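Local structure of methylmalonyl-CoA epimerase, mitochondrial (Homo sapiens, 3RMU) at residues 53-58 and 110-115. The protein interconverts the (R) and (S) forms of methylmalonyl-CoA in mitochondrial propionyl-CoA metabolism and binds a cobalt ion. Numbering follows the deposited sequence.
Sequences KMELLH and GAHGKP
E55 and H112 reach toward each other across the metal-bearing cleft and join through a single hydrogen bond, from H112 NE2 to E55 OE2 at 2.7 Å. The donor uses its ring edge: the acceptor lies 7° from the imidazole plane and accepts the bond through the syn lone pair of E55 OE2, while the carboxylate is turned 72° against the ring. The N-H...O angle of 143° leaves the bond noticeably bent, with H112 CE1 also close to E55 OE2, at 3.2 Å. Glutamate suits the buried strand position because its long side chain, extended beyond CG, carries an acceptor carboxylate out from strand 53-59 to meet the ring. Strand 53-59 and the loop 110-115 belong to the vicinal oxygen chelate fold, whose curved sheet cups the metal; the E55 side chain comes within about 4 Å of the cobalt, nearest atoms, and touches its ligand H8. H112 rides on a type I turn from G110 to G113, closed by the bond from G113 N to G110 O at 3.0 Å. Histidine suits this place because both ring nitrogens are engaged, ND1 pairing with E132 OE2, so that the imidazole bridges two carboxylates and its rotation is fixed.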
ATOM      1  N   LYS A  53      -4.379   9.180  -0.028  1.00 18.67           N
ATOM      2  CA  LYS A  53      -4.000   9.232   1.365  1.00 15.54           C
ATOM      3  C   LYS A  53      -3.515   7.926   1.908  1.00 20.39           C
ATOM      4  O   LYS A  53      -3.868   6.861   1.407  1.00 17.58           O
ATOM      5  CB  LYS A  53      -5.226   9.594   2.200  1.00 22.22           C
ATOM      6  CG  LYS A  53      -5.762  10.874   1.816  1.00 24.49           C
ATOM      7  CD  LYS A  53      -6.884  11.351   2.636  1.00 34.49           C
ATOM      8  CE  LYS A  53      -6.894  12.842   2.604  1.00 43.95           C
ATOM      9  NZ  LYS A  53      -8.192  13.272   2.098  1.00 37.65           N
ATOM     10  N   MET A  54      -2.692   8.041   2.944  1.00 16.74           N
ATOM     11  CA  MET A  54      -2.332   6.918   3.771  0.50 17.43           C
ATOM     12  C   MET A  54      -3.194   7.048   5.013  1.00 19.19           C
ATOM     13  O   MET A  54      -3.329   8.137   5.561  1.00 23.70           O
ATOM     14  CB  MET A  54      -0.853   6.947   4.172  0.50 19.93           C
ATOM     15  CG  MET A  54       0.143   6.993   3.042  0.50 19.82           C
ATOM     16  SD  MET A  54       1.853   7.175   3.626  0.50 23.12           S
ATOM     17  CE  MET A  54       2.103   5.668   4.560  0.50 16.46           C
ATOM     18  N   GLU A  55      -3.783   5.952   5.460  1.00 17.18           N
ATOM     19  CA  GLU A  55      -4.570   5.969   6.702  1.00 15.45           C
ATOM     20  C   GLU A  55      -3.726   5.177   7.664  1.00 16.16           C
ATOM     21  O   GLU A  55      -3.533   3.965   7.482  1.00 23.61           O
ATOM     22  CB  GLU A  55      -5.940   5.345   6.555  1.00 14.80           C
ATOM     23  CG  GLU A  55      -6.850   6.166   5.574  1.00 17.89           C
ATOM     24  CD  GLU A  55      -8.331   5.811   5.621  1.00 14.47           C
ATOM     25  OE1 GLU A  55      -8.723   4.933   6.430  1.00 24.60           O
ATOM     26  OE2 GLU A  55      -9.086   6.452   4.829  1.00 24.27           O
ATOM     27  N   LEU A  56      -3.171   5.870   8.660  1.00 17.68           N
ATOM     28  CA  LEU A  56      -2.431   5.202   9.725  1.00 16.93           C
ATOM     29  C   LEU A  56      -3.427   4.784  10.819  1.00 16.69           C
ATOM     30  O   LEU A  56      -4.180   5.604  11.344  1.00 16.10           O
ATOM     31  CB  LEU A  56      -1.356   6.146  10.307  1.00 21.11           C
ATOM     32  CG  LEU A  56      -0.389   6.858   9.360  1.00 24.16           C
ATOM     33  CD1 LEU A  56       0.505   7.862  10.131  1.00 17.38           C
ATOM     34  CD2 LEU A  56       0.452   5.844   8.622  1.00 22.96           C
ATOM     35  N   LEU A  57      -3.400   3.509  11.212  1.00 18.23           N
ATOM     36  CA  LEU A  57      -4.481   2.940  12.007  1.00 18.77           C
ATOM     37  C   LEU A  57      -3.887   2.334  13.253  1.00 16.14           C
ATOM     38  O   LEU A  57      -2.842   1.702  13.168  1.00 19.82           O
ATOM     39  CB  LEU A  57      -5.172   1.810  11.238  1.00 18.38           C
ATOM     40  CG  LEU A  57      -5.876   2.219   9.933  1.00 16.05           C
ATOM     41  CD1 LEU A  57      -6.493   0.965   9.260  1.00 20.50           C
ATOM     42  CD2 LEU A  57      -6.924   3.268  10.223  1.00 22.71           C
ATOM     43  N   HIS A  58      -4.575   2.536  14.372  1.00 21.29           N
ATOM     44  CA  HIS A  58      -4.232   1.877  15.640  1.00 23.92           C
ATOM     45  C   HIS A  58      -5.509   1.416  16.339  1.00 22.69           C
ATOM     46  O   HIS A  58      -6.523   2.111  16.280  1.00 24.14           O
ATOM     47  CB  HIS A  58      -3.434   2.826  16.537  1.00 28.55           C
ATOM     48  CG  HIS A  58      -2.898   2.165  17.762  1.00 28.57           C
ATOM     49  ND1 HIS A  58      -1.774   1.366  17.742  1.00 32.52           N
ATOM     50  CD2 HIS A  58      -3.357   2.145  19.033  1.00 35.19           C
ATOM     51  CE1 HIS A  58      -1.554   0.898  18.958  1.00 37.12           C
ATOM     52  NE2 HIS A  58      -2.493   1.365  19.762  1.00 35.34           N
ATOM     53  N   GLY A 110     -18.395   1.813   5.952  1.00 36.64           N
ATOM     54  CA  GLY A 110     -17.016   2.059   6.440  1.00 37.29           C
ATOM     55  C   GLY A 110     -16.822   3.424   7.094  1.00 38.09           C
ATOM     56  O   GLY A 110     -17.780   4.195   7.251  1.00 37.85           O
ATOM     57  N   ALA A 111     -15.573   3.754   7.457  1.00 40.41           N
ATOM     58  CA  ALA A 111     -15.311   4.966   8.279  1.00 45.16           C
ATOM     59  C   ALA A 111     -15.630   6.271   7.559  1.00 49.18           C
ATOM     60  O   ALA A 111     -15.837   7.314   8.208  1.00 55.40           O
ATOM     61  CB  ALA A 111     -13.903   4.995   8.761  1.00 49.66           C
ATOM     62  N   HIS A 112     -15.697   6.216   6.224  1.00 39.86           N
ATOM     63  CA  HIS A 112     -15.984   7.412   5.438  1.00 44.94           C
ATOM     64  C   HIS A 112     -17.488   7.655   5.296  1.00 44.10           C
ATOM     65  O   HIS A 112     -17.921   8.623   4.657  1.00 50.04           O
ATOM     66  CB  HIS A 112     -15.323   7.315   4.062  1.00 40.84           C
ATOM     67  CG  HIS A 112     -13.858   6.973   4.107  1.00 45.14           C
ATOM     68  ND1 HIS A 112     -13.223   6.321   3.073  1.00 38.79           N
ATOM     69  CD2 HIS A 112     -12.917   7.171   5.061  1.00 49.24           C
ATOM     70  CE1 HIS A 112     -11.949   6.150   3.379  1.00 43.21           C
ATOM     71  NE2 HIS A 112     -11.738   6.644   4.584  1.00 32.58           N
ATOM     72  N   GLY A 113     -18.284   6.787   5.909  1.00 47.19           N
ATOM     73  CA  GLY A 113     -19.743   6.895   5.835  1.00 48.39           C
ATOM     74  C   GLY A 113     -20.295   6.319   4.543  1.00 46.35           C
ATOM     75  O   GLY A 113     -21.467   6.537   4.236  1.00 49.50           O
ATOM     76  N   LYS A 114     -19.462   5.574   3.795  1.00 40.62           N
ATOM     77  CA  LYS A 114     -19.847   5.000   2.484  1.00 39.79           C
ATOM     78  C   LYS A 114     -19.893   3.474   2.560  1.00 34.45           C
ATOM     79  O   LYS A 114     -19.186   2.887   3.369  1.00 33.25           O
ATOM     80  CB  LYS A 114     -18.829   5.403   1.425  1.00 44.06           C
ATOM     81  CG  LYS A 114     -18.823   6.890   1.083  1.00 48.44           C
ATOM     82  CD  LYS A 114     -19.818   7.183  -0.022  1.00 45.31           C
ATOM     83  CE  LYS A 114     -19.828   8.655  -0.393  1.00 69.94           C
ATOM     84  NZ  LYS A 114     -18.449   9.145  -0.687  1.00 68.33           N
ATOM     85  N   PRO A 115     -20.740   2.823   1.735  1.00 32.61           N
ATOM     86  CA  PRO A 115     -20.741   1.353   1.780  1.00 32.26           C
ATOM     87  C   PRO A 115     -19.393   0.789   1.295  1.00 26.94           C
ATOM     88  O   PRO A 115     -18.803   1.376   0.389  1.00 25.20           O
ATOM     89  CB  PRO A 115     -21.885   0.948   0.836  1.00 32.12           C
ATOM     90  CG  PRO A 115     -22.350   2.183   0.144  1.00 38.87           C
ATOM     91  CD  PRO A 115     -21.701   3.379   0.764  1.00 39.54           C
TER